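Local coordinates for protein cyclic UMP-AMP synthase (Rhodothermus marinus SG0.5JP17-172, PDB 6E0K) that joins UTP and ATP into the second messenger 3',3'-cUAMP, the signal of a CBASS antiphage defence system, in a magnesium-dependent reaction, at residues A[32-37]-A[96-101]; A[41-46]-A[63-68]; A[131-136]-A[151-156]. All blocks are in the same frame, centred on the assembly; numbering follows the deposited sequence.

Interaction 1. Residues A[32-37]-A[96-101]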
loop_
_atom_site.group_PDB
_atom_site.type_symbol
_atom_site.label_atom_id
_atom_site.label_comp_id
_atom_site.label_asym_id
_atom_site.label_seq_id
_atom_site.Cartn_x
_atom_site.Cartn_y
_atom_site.Cartn_z
ATOM N N ASP A 32 -10.244 -14.526 16.717
ATOM C CA ASP A 32 -10.123 -15.897 17.211
ATOM C C ASP A 32 -11.230 -16.245 18.195
ATOM O O ASP A 32 -11.572 -17.425 18.353
ATOM C CB ASP A 32 -8.766 -16.111 17.890
ATOM C CG ASP A 32 -7.639 -16.332 16.905
ATOM O OD1 ASP A 32 -7.907 -16.789 15.778
ATOM O OD2 ASP A 32 -6.473 -16.072 17.265
ATOM N N ARG A 33 -11.791 -15.250 18.880
ATOM C CA ARG A 33 -12.825 -15.522 19.873
ATOM C C ARG A 33 -14.215 -15.726 19.279
ATOM O O ARG A 33 -15.108 -16.199 19.990
ATOM C CB ARG A 33 -12.838 -14.393 20.900
ATOM C CG ARG A 33 -11.615 -14.472 21.792
ATOM C CD ARG A 33 -11.250 -13.191 22.495
ATOM N NE ARG A 33 -10.272 -13.491 23.537
ATOM C CZ ARG A 33 -9.011 -13.844 23.302
ATOM N NH1 ARG A 33 -8.553 -13.937 22.051
ATOM N NH2 ARG A 33 -8.209 -14.121 24.324
ATOM N N TYR A 34 -14.408 -15.428 18.002
ATOM C CA TYR A 34 -15.709 -15.499 17.356
ATOM C C TYR A 34 -15.928 -16.876 16.735
ATOM O O TYR A 34 -14.977 -17.561 16.347
ATOM C CB TYR A 34 -15.786 -14.410 16.286
ATOM C CG TYR A 34 -17.164 -14.121 15.731
ATOM C CD1 TYR A 34 -18.081 -13.370 16.456
ATOM C CD2 TYR A 34 -17.529 -14.554 14.459
ATOM C CE1 TYR A 34 -19.333 -13.085 15.945
ATOM C CE2 TYR A 34 -18.783 -14.276 13.943
ATOM C CZ TYR A 34 -19.676 -13.530 14.686
ATOM O OH TYR A 34 -20.922 -13.239 14.186
ATOM N N LYS A 35 -17.194 -17.285 16.654
ATOM C CA LYS A 35 -17.549 -18.550 16.020
ATOM C C LYS A 35 -17.927 -18.262 14.571
ATOM O O LYS A 35 -18.957 -17.635 14.300
ATOM C CB LYS A 35 -18.686 -19.245 16.769
ATOM C CG LYS A 35 -19.042 -20.607 16.189
ATOM C CD LYS A 35 -20.186 -21.268 16.943
ATOM C CE LYS A 35 -20.553 -22.619 16.327
ATOM N NZ LYS A 35 -19.432 -23.607 16.405
ATOM N N TRP A 36 -17.098 -18.727 13.643
ATOM C CA TRP A 36 -17.255 -18.378 12.237
ATOM C C TRP A 36 -18.158 -19.385 11.540
ATOM O O TRP A 36 -17.866 -20.588 11.570
ATOM C CB TRP A 36 -15.902 -18.308 11.564
ATOM C CG TRP A 36 -15.124 -17.197 12.171
ATOM C CD1 TRP A 36 -14.219 -17.289 13.180
ATOM C CD2 TRP A 36 -15.261 -15.808 11.874
ATOM N NE1 TRP A 36 -13.745 -16.038 13.508
ATOM C CE2 TRP A 36 -14.368 -15.111 12.711
ATOM C CE3 TRP A 36 -16.026 -15.085 10.949
ATOM C CZ2 TRP A 36 -14.231 -13.728 12.667
ATOM C CZ3 TRP A 36 -15.890 -13.721 10.901
ATOM C CH2 TRP A 36 -14.999 -13.048 11.759
ATOM N N PRO A 37 -19.240 -18.954 10.916
ATOM C CA PRO A 37 -20.178 -19.933 10.354
ATOM C C PRO A 37 -19.706 -20.549 9.045
ATOM O O PRO A 37 -20.134 -21.653 8.696
ATOM C CB PRO A 37 -21.458 -19.110 10.159
ATOM C CG PRO A 37 -20.987 -17.723 9.950
ATOM C CD PRO A 37 -19.748 -17.573 10.810
ATOM N N TYR A 96 -18.969 -9.394 6.298
ATOM C CA TYR A 96 -18.768 -8.092 6.921
ATOM C C TYR A 96 -19.513 -8.000 8.254
ATOM O O TYR A 96 -18.951 -7.572 9.272
ATOM C CB TYR A 96 -19.229 -7.008 5.941
ATOM C CG TYR A 96 -18.934 -5.613 6.372
ATOM C CD1 TYR A 96 -19.726 -4.971 7.323
ATOM C CD2 TYR A 96 -17.881 -4.920 5.820
ATOM C CE1 TYR A 96 -19.450 -3.679 7.739
ATOM C CE2 TYR A 96 -17.613 -3.636 6.224
ATOM C CZ TYR A 96 -18.404 -3.014 7.194
ATOM O OH TYR A 96 -18.118 -1.714 7.598
ATOM N N SER A 97 -20.779 -8.435 8.274
ATOM C CA SER A 97 -21.553 -8.364 9.514
ATOM C C SER A 97 -20.953 -9.248 10.602
ATOM O O SER A 97 -20.961 -8.885 11.790
ATOM C CB SER A 97 -23.003 -8.738 9.240
ATOM O OG SER A 97 -23.615 -7.720 8.465
ATOM N N ASP A 98 -20.401 -10.404 10.217
ATOM C CA ASP A 98 -19.746 -11.255 11.208
ATOM C C ASP A 98 -18.473 -10.609 11.742
ATOM O O ASP A 98 -18.207 -10.661 12.951
ATOM C CB ASP A 98 -19.426 -12.625 10.613
ATOM C CG ASP A 98 -20.629 -13.548 10.605
ATOM O OD1 ASP A 98 -21.439 -13.502 11.560
ATOM O OD2 ASP A 98 -20.763 -14.330 9.631
ATOM N N VAL A 99 -17.652 -10.031 10.855
ATOM C CA VAL A 99 -16.431 -9.368 11.314
ATOM C C VAL A 99 -16.775 -8.217 12.250
ATOM O O VAL A 99 -16.164 -8.060 13.314
ATOM C CB VAL A 99 -15.586 -8.885 10.123
ATOM C CG1 VAL A 99 -14.386 -8.097 10.629
ATOM C CG2 VAL A 99 -15.106 -10.060 9.278
ATOM N N GLU A 100 -17.766 -7.398 11.869
ATOM C CA GLU A 100 -18.178 -6.287 12.729
ATOM C C GLU A 100 -18.630 -6.786 14.099
ATOM O O GLU A 100 -18.253 -6.210 15.129
ATOM C CB GLU A 100 -19.284 -5.481 12.045
ATOM C CG GLU A 100 -19.711 -4.213 12.783
ATOM C CD GLU A 100 -20.858 -3.509 12.073
ATOM O OE1 GLU A 100 -21.767 -4.206 11.570
ATOM O OE2 GLU A 100 -20.849 -2.263 12.005
ATOM N N ARG A 101 -19.415 -7.868 14.133
ATOM C CA ARG A 101 -19.863 -8.417 15.410
ATOM C C ARG A 101 -18.688 -8.917 16.239
ATOM O O ARG A 101 -18.629 -8.676 17.449
ATOM C CB ARG A 101 -20.863 -9.550 15.176
ATOM C CG ARG A 101 -22.295 -9.080 15.013
ATOM C CD ARG A 101 -23.264 -10.249 15.085
ATOM N NE ARG A 101 -23.190 -11.073 13.883
ATOM C CZ ARG A 101 -23.802 -10.769 12.744
ATOM N NH1 ARG A 101 -24.525 -9.659 12.663
ATOM N NH2 ARG A 101 -23.689 -11.563 11.687
#

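Interaction 2. Residues A[41-46]-A[63-68]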
loop_
_atom_site.group_PDB
_atom_site.type_symbol
_atom_site.label_atom_id
_atom_site.label_comp_id
_atom_site.label_asym_id
_atom_site.label_seq_id
_atom_site.Cartn_x
_atom_site.Cartn_y
_atom_site.Cartn_z
ATOM N N PRO A 41 -11.538 -16.121 8.739
ATOM C CA PRO A 41 -10.714 -15.315 7.839
ATOM C C PRO A 41 -9.273 -15.239 8.310
ATOM O O PRO A 41 -8.951 -15.468 9.480
ATOM C CB PRO A 41 -11.375 -13.936 7.891
ATOM C CG PRO A 41 -11.967 -13.888 9.278
ATOM C CD PRO A 41 -12.464 -15.290 9.530
ATOM N N GLU A 42 -8.397 -14.919 7.367
ATOM C CA GLU A 42 -7.031 -14.600 7.753
ATOM C C GLU A 42 -6.925 -13.112 8.049
ATOM O O GLU A 42 -7.733 -12.297 7.589
ATOM C CB GLU A 42 -6.029 -15.010 6.673
ATOM C CG GLU A 42 -6.140 -14.231 5.387
ATOM C CD GLU A 42 -5.010 -14.547 4.412
ATOM O OE1 GLU A 42 -3.855 -14.720 4.853
ATOM O OE2 GLU A 42 -5.283 -14.622 3.202
ATOM N N VAL A 43 -5.929 -12.762 8.859
ATOM C CA VAL A 43 -5.711 -11.390 9.276
ATOM C C VAL A 43 -4.253 -11.076 9.001
ATOM O O VAL A 43 -3.363 -11.743 9.547
ATOM C CB VAL A 43 -6.033 -11.186 10.768
ATOM C CG1 VAL A 43 -5.931 -9.708 11.140
ATOM C CG2 VAL A 43 -7.406 -11.754 11.096
ATOM N N TYR A 44 -4.000 -10.084 8.155
ATOM C CA TYR A 44 -2.630 -9.711 7.850
ATOM C C TYR A 44 -2.526 -8.205 7.673
ATOM O O TYR A 44 -3.527 -7.498 7.545
ATOM C CB TYR A 44 -2.102 -10.466 6.616
ATOM C CG TYR A 44 -2.838 -10.265 5.305
ATOM C CD1 TYR A 44 -3.923 -11.070 4.964
ATOM C CD2 TYR A 44 -2.416 -9.301 4.386
ATOM C CE1 TYR A 44 -4.582 -10.907 3.742
ATOM C CE2 TYR A 44 -3.071 -9.129 3.166
ATOM C CZ TYR A 44 -4.152 -9.931 2.859
ATOM O OH TYR A 44 -4.794 -9.770 1.649
ATOM N N LEU A 45 -1.290 -7.701 7.718
ATOM C CA LEU A 45 -1.068 -6.280 7.539
ATOM C C LEU A 45 -0.790 -5.955 6.087
ATOM O O LEU A 45 -0.258 -6.775 5.340
ATOM C CB LEU A 45 0.115 -5.782 8.372
ATOM C CG LEU A 45 -0.112 -5.841 9.867
ATOM C CD1 LEU A 45 0.985 -5.052 10.559
ATOM C CD2 LEU A 45 -1.498 -5.284 10.212
ATOM N N GLN A 46 -1.140 -4.734 5.704
ATOM C CA GLN A 46 -0.704 -4.183 4.435
ATOM C C GLN A 46 -0.159 -2.793 4.716
ATOM O O GLN A 46 0.025 -2.413 5.886
ATOM C CB GLN A 46 -1.847 -4.161 3.412
ATOM C CG GLN A 46 -2.997 -3.205 3.740
ATOM C CD GLN A 46 -3.948 -3.045 2.551
ATOM O OE1 GLN A 46 -3.534 -3.160 1.397
ATOM N NE2 GLN A 46 -5.218 -2.769 2.834
ATOM N N VAL A 63 -4.963 -3.076 8.371
ATOM C CA VAL A 63 -5.185 -4.494 8.614
ATOM C C VAL A 63 -6.137 -5.026 7.556
ATOM O O VAL A 63 -7.126 -4.370 7.218
ATOM C CB VAL A 63 -5.763 -4.727 10.024
ATOM C CG1 VAL A 63 -5.977 -6.221 10.291
ATOM C CG2 VAL A 63 -4.848 -4.092 11.080
ATOM N N VAL A 64 -5.843 -6.217 7.044
ATOM C CA VAL A 64 -6.709 -6.903 6.089
ATOM C C VAL A 64 -7.322 -8.123 6.773
ATOM O O VAL A 64 -6.601 -8.957 7.328
ATOM C CB VAL A 64 -5.925 -7.333 4.838
ATOM C CG1 VAL A 64 -6.880 -7.980 3.839
ATOM C CG2 VAL A 64 -5.226 -6.146 4.194
ATOM N N VAL A 65 -8.646 -8.228 6.722
ATOM C CA VAL A 65 -9.376 -9.379 7.241
ATOM C C VAL A 65 -10.016 -10.052 6.033
ATOM O O VAL A 65 -10.965 -9.517 5.445
ATOM C CB VAL A 65 -10.406 -8.950 8.294
ATOM C CG1 VAL A 65 -11.272 -10.118 8.708
ATOM C CG2 VAL A 65 -9.670 -8.404 9.519
ATOM N N GLN A 66 -9.465 -11.191 5.618
ATOM C CA GLN A 66 -9.756 -11.763 4.303
ATOM C C GLN A 66 -10.357 -13.154 4.441
ATOM O O GLN A 66 -9.745 -14.050 5.036
ATOM C CB GLN A 66 -8.486 -11.807 3.450
ATOM C CG GLN A 66 -8.701 -12.516 2.112
ATOM C CD GLN A 66 -7.510 -12.377 1.186
ATOM O OE1 GLN A 66 -6.905 -11.301 1.094
ATOM N NE2 GLN A 66 -7.178 -13.448 0.469
ATOM N N LEU A 67 -11.550 -13.339 3.873
ATOM C CA LEU A 67 -12.191 -14.646 3.853
ATOM C C LEU A 67 -11.647 -15.451 2.683
ATOM O O LEU A 67 -11.627 -14.963 1.548
ATOM C CB LEU A 67 -13.704 -14.483 3.723
ATOM C CG LEU A 67 -14.485 -15.785 3.777
ATOM C CD1 LEU A 67 -14.363 -16.377 5.160
ATOM C CD2 LEU A 67 -15.944 -15.558 3.382
ATOM N N ASN A 68 -11.195 -16.679 2.956
ATOM C CA ASN A 68 -10.618 -17.539 1.928
ATOM C C ASN A 68 -11.401 -18.814 1.675
ATOM O O ASN A 68 -10.993 -19.610 0.821
ATOM C CB ASN A 68 -9.175 -17.904 2.295
ATOM C CG ASN A 68 -8.244 -16.731 2.175
ATOM O OD1 ASN A 68 -8.253 -16.042 1.158
ATOM N ND2 ASN A 68 -7.436 -16.492 3.205
HETATM O O HOH W 1 -6.030 -2.060 5.484
#

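Interaction 3. Residues A[131-136]-A[151-156]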
loop_
_atom_site.group_PDB
_atom_site.type_symbol
_atom_site.label_atom_id
_atom_site.label_comp_id
_atom_site.label_asym_id
_atom_site.label_seq_id
_atom_site.Cartn_x
_atom_site.Cartn_y
_atom_site.Cartn_z
ATOM N N VAL A 131 -9.743 -3.506 6.474
ATOM C CA VAL A 131 -10.395 -3.801 5.200
ATOM C C VAL A 131 -10.966 -5.212 5.278
ATOM O O VAL A 131 -10.223 -6.188 5.434
ATOM C CB VAL A 131 -9.416 -3.667 4.027
ATOM C CG1 VAL A 131 -10.093 -4.139 2.742
ATOM C CG2 VAL A 131 -8.961 -2.231 3.870
ATOM N N VAL A 132 -12.289 -5.315 5.201
ATOM C CA VAL A 132 -12.982 -6.596 5.221
ATOM C C VAL A 132 -13.182 -7.024 3.777
ATOM O O VAL A 132 -13.799 -6.298 2.991
ATOM C CB VAL A 132 -14.325 -6.486 5.954
ATOM C CG1 VAL A 132 -15.066 -7.803 5.874
ATOM C CG2 VAL A 132 -14.104 -6.074 7.402
ATOM N N CYS A 133 -12.646 -8.187 3.407
ATOM C CA CYS A 133 -12.624 -8.544 1.990
ATOM C C CYS A 133 -12.730 -10.051 1.821
ATOM O O CYS A 133 -12.575 -10.815 2.768
ATOM C CB CYS A 133 -11.358 -8.024 1.310
ATOM S SG CYS A 133 -9.811 -8.605 2.047
ATOM N N ILE A 134 -13.010 -10.471 0.586
ATOM C CA ILE A 134 -13.036 -11.879 0.218
ATOM C C ILE A 134 -11.972 -12.106 -0.848
ATOM O O ILE A 134 -11.678 -11.221 -1.661
ATOM C CB ILE A 134 -14.436 -12.302 -0.282
ATOM C CG1 ILE A 134 -15.457 -12.207 0.853
ATOM C CG2 ILE A 134 -14.407 -13.717 -0.837
ATOM C CD1 ILE A 134 -16.829 -12.654 0.436
ATOM N N GLN A 135 -11.359 -13.281 -0.814
ATOM C CA GLN A 135 -10.377 -13.650 -1.826
ATOM C C GLN A 135 -10.956 -13.423 -3.219
ATOM O O GLN A 135 -12.117 -13.731 -3.472
ATOM C CB GLN A 135 -9.996 -15.120 -1.646
ATOM C CG GLN A 135 -8.930 -15.624 -2.596
ATOM C CD GLN A 135 -8.718 -17.119 -2.439
ATOM O OE1 GLN A 135 -8.921 -17.888 -3.374
ATOM N NE2 GLN A 135 -8.333 -17.540 -1.236
ATOM N N TYR A 136 -10.152 -12.839 -4.102
ATOM C CA TYR A 136 -10.525 -12.620 -5.494
ATOM C C TYR A 136 -9.544 -13.383 -6.371
ATOM O O TYR A 136 -8.332 -13.298 -6.162
ATOM C CB TYR A 136 -10.493 -11.128 -5.847
ATOM C CG TYR A 136 -10.933 -10.856 -7.267
ATOM C CD1 TYR A 136 -12.275 -10.718 -7.574
ATOM C CD2 TYR A 136 -10.005 -10.749 -8.299
ATOM C CE1 TYR A 136 -12.696 -10.461 -8.886
ATOM C CE2 TYR A 136 -10.406 -10.503 -9.595
ATOM C CZ TYR A 136 -11.750 -10.358 -9.886
ATOM O OH TYR A 136 -12.132 -10.106 -11.178
ATOM N N GLU A 151 -4.118 -14.218 -7.409
ATOM C CA GLU A 151 -4.937 -14.027 -6.221
ATOM C C GLU A 151 -4.838 -12.590 -5.737
ATOM O O GLU A 151 -3.729 -12.061 -5.559
ATOM C CB GLU A 151 -4.529 -14.971 -5.090
ATOM C CG GLU A 151 -5.510 -14.918 -3.925
ATOM C CD GLU A 151 -4.972 -15.566 -2.667
ATOM O OE1 GLU A 151 -4.632 -16.763 -2.721
ATOM O OE2 GLU A 151 -4.889 -14.874 -1.631
ATOM N N GLY A 152 -5.995 -11.973 -5.524
ATOM C CA GLY A 152 -6.131 -10.710 -4.837
ATOM C C GLY A 152 -7.234 -10.812 -3.803
ATOM O O GLY A 152 -7.500 -11.878 -3.248
ATOM N N MET A 153 -7.877 -9.678 -3.547
ATOM C CA MET A 153 -9.039 -9.657 -2.674
ATOM C C MET A 153 -9.972 -8.570 -3.172
ATOM O O MET A 153 -9.588 -7.714 -3.976
ATOM C CB MET A 153 -8.647 -9.436 -1.201
ATOM C CG MET A 153 -7.729 -8.247 -0.946
ATOM S SD MET A 153 -8.608 -6.670 -0.980
ATOM C CE MET A 153 -7.660 -5.720 0.226
ATOM N N THR A 154 -11.210 -8.607 -2.693
ATOM C CA THR A 154 -12.187 -7.641 -3.162
ATOM C C THR A 154 -13.172 -7.303 -2.051
ATOM O O THR A 154 -13.408 -8.099 -1.134
ATOM C CB THR A 154 -12.926 -8.162 -4.413
ATOM O OG1 THR A 154 -13.718 -7.113 -4.992
ATOM C CG2 THR A 154 -13.821 -9.327 -4.064
ATOM N N PHE A 155 -13.741 -6.104 -2.145
ATOM C CA PHE A 155 -14.746 -5.654 -1.196
ATOM C C PHE A 155 -15.701 -4.722 -1.926
ATOM O O PHE A 155 -15.375 -4.173 -2.979
ATOM C CB PHE A 155 -14.115 -4.956 0.022
ATOM C CG PHE A 155 -13.143 -3.857 -0.335
ATOM C CD1 PHE A 155 -11.809 -4.148 -0.577
ATOM C CD2 PHE A 155 -13.567 -2.538 -0.434
ATOM C CE1 PHE A 155 -10.907 -3.146 -0.916
ATOM C CE2 PHE A 155 -12.671 -1.534 -0.761
ATOM C CZ PHE A 155 -11.336 -1.841 -1.005
ATOM N N TYR A 156 -16.897 -4.582 -1.369
ATOM C CA TYR A 156 -17.940 -3.738 -1.937
ATOM C C TYR A 156 -17.932 -2.393 -1.223
ATOM O O TYR A 156 -17.610 -2.306 -0.035
ATOM C CB TYR A 156 -19.308 -4.417 -1.802
ATOM C CG TYR A 156 -20.449 -3.773 -2.550
ATOM C CD1 TYR A 156 -20.473 -3.735 -3.945
ATOM C CD2 TYR A 156 -21.542 -3.240 -1.870
ATOM C CE1 TYR A 156 -21.541 -3.166 -4.631
ATOM C CE2 TYR A 156 -22.604 -2.676 -2.543
ATOM C CZ TYR A 156 -22.604 -2.631 -3.926
ATOM O OH TYR A 156 -23.674 -2.071 -4.596
HETATM O O HOH W 2 -5.932 -19.277 -3.524
#

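Interaction 1. Residues A[32-37]-A[96-101]
Y34, D98 and W36 bury the most surface where the loop that leads from helix 18-32 to strand 42-45 packs on helix 92-107, both elements belonging to the nucleotidyltransferase domain of this CD-NTase. The phenol of Y34 reaches the helix with CG anti to the backbone N (chi1 -166°), which carries its hydroxyl to the side chains of D98 and R101, one helical turn apart. There the hydroxyl donates to D98 OD1 over 2.7 Å between Y34 OH and that oxygen, arriving on the anti side of the carboxylate and somewhat out of its plane. The same hydroxyl oxygen accepts from R101 NE, a longer bond of 3.2 Å between R101 NE and Y34 OH that lies close to the guanidinium plane. One face of the phenol ring, toward its rim, is covered by the D98 carbonyl oxygen. CD2 of the Y34 ring sits over the centre of the W36 indole, while the far end of the indole reaches the helix, with W36 CZ3 3.7 Å from D98 CB and V99 CG2 at its edge. The indole nitrogen bonds to the L31 carbonyl, which ties the ring back to the last turn of helix 18-32. P37 brings its ring carbons up to D98 OD2, the oxygen that also takes a hydrogen bond from Y90. D98 OD1 is gripped twice, since R101 NH2 forms a salt bridge to it at 3.0 Å between R101 NH2 and D98 OD1, reaching it from the face of the carboxylate opposite to Y34 OH.

Interaction 2. Residues A[41-46]-A[63-68]
V64 lies under the ring of Y44, its CB 3.8 Å from the ring centroid and 13° off the normal, a CH-pi contact over the face. Y44 takes this place because its CG stands between the backbone N and the carbonyl carbon (chi1 60°), which folds the ring across the neighbouring strand. V64 CG2 meets the side chain of Q46, a residue that binds both UTP and ATP. On the other face of the sheet, V43 CG1 touches V63 CG1 at 3.6 Å and L45 packs on V63 CG2, next to helix 18-32. The two strands are antiparallel neighbours in the central sheet of the nucleotidyltransferase fold; E42 with Q66 and Y44 with V64 are hydrogen-bonded pairs, V64 N to Y44 O being short at 2.7 Å. Beyond V64, the Y44 hydroxyl donates to Q66 OE1 at 2.7 Å between Y44 OH and that oxygen, which lies at the ring edge. Q66 NE2 passes a bond on to N68 OD1, an oxygen shared with Q135. N68 ND2 in turn reaches E42 OE2 at 2.9 Å, from above the carboxylate plane, and K169 forms a salt bridge with the same E42 oxygen.

Interaction 3. Residues A[131-136]-A[151-156]
M153 folds along C133 and V131, its chain bent at chi2 and chi3, which lays the thioether beside the first strand. M153 CB is 3.5 Å from C133 SG, and the terminal methyl continues to V131, where M153 CE and V131 CG1 are 3.8 Å apart and the two side chains cross at about a right angle. F155 approaches V131 at a slant, with F155 CD1 3.7 Å from V131 CG1, while C133 CB lies at the edge of the phenyl ring. Both M153 and F155 have CG between the backbone N and the carbonyl carbon (chi1 51° and 52°), which brings both the thioether methyl and the ring up to V131 CG1. At the far end, the Q135 amide and the E151 carboxylate stack with their planes only 10° apart although the two chains cross at about a right angle; Q135 CG and E151 CG touch at 3.7 Å. A water donates to both Q135 OE1 and E151 OE1. Outside the pair, the Q135 amide is held by N68 and E151 OE2 by a salt bridge with K169. On the face that carries I134 and Y136, T154 CG2 comes obliquely to the ring of Y136, and the T154 hydroxyl bonds to the V164 carbonyl. Paired backbone bonds join I134 to T154 and Y136 to G152; Y136 N meets G152 O at 2.9 Å from well above the carbonyl plane. Strands 127-138 and 150-157 thus form an antiparallel beta hairpin in the nucleotidyltransferase sheet, whose V131 and F155 lie beside the UTP-binding residues T118 and N166.

Interactions 2 and 3 meet within one sheet, their centres about 9 Å apart, because strands 61-68 and 127-138 run side by side: V63 O probably accepts from V131 N at 2.9 Å, and a side-chain joint spans 2.8 Å from N68 OD1 to Q135 NE2. Interaction 1 lies against this sheet, its centre about 13 Å from that of interaction 2. There V99 CG2 packs on V65 CG1 at 3.9 Å, while V99 CG1 reaches V132 CG2 of interaction 3 at 3.8 Å. Q46 brings interaction 2 directly into the nucleotide site, its side chain about 4 Å from that of D62. In interaction 1 the side chain of V99 is about 4 Å from that of the UTP-binding L119 and about 12 Å from that of the magnesium ligand D129.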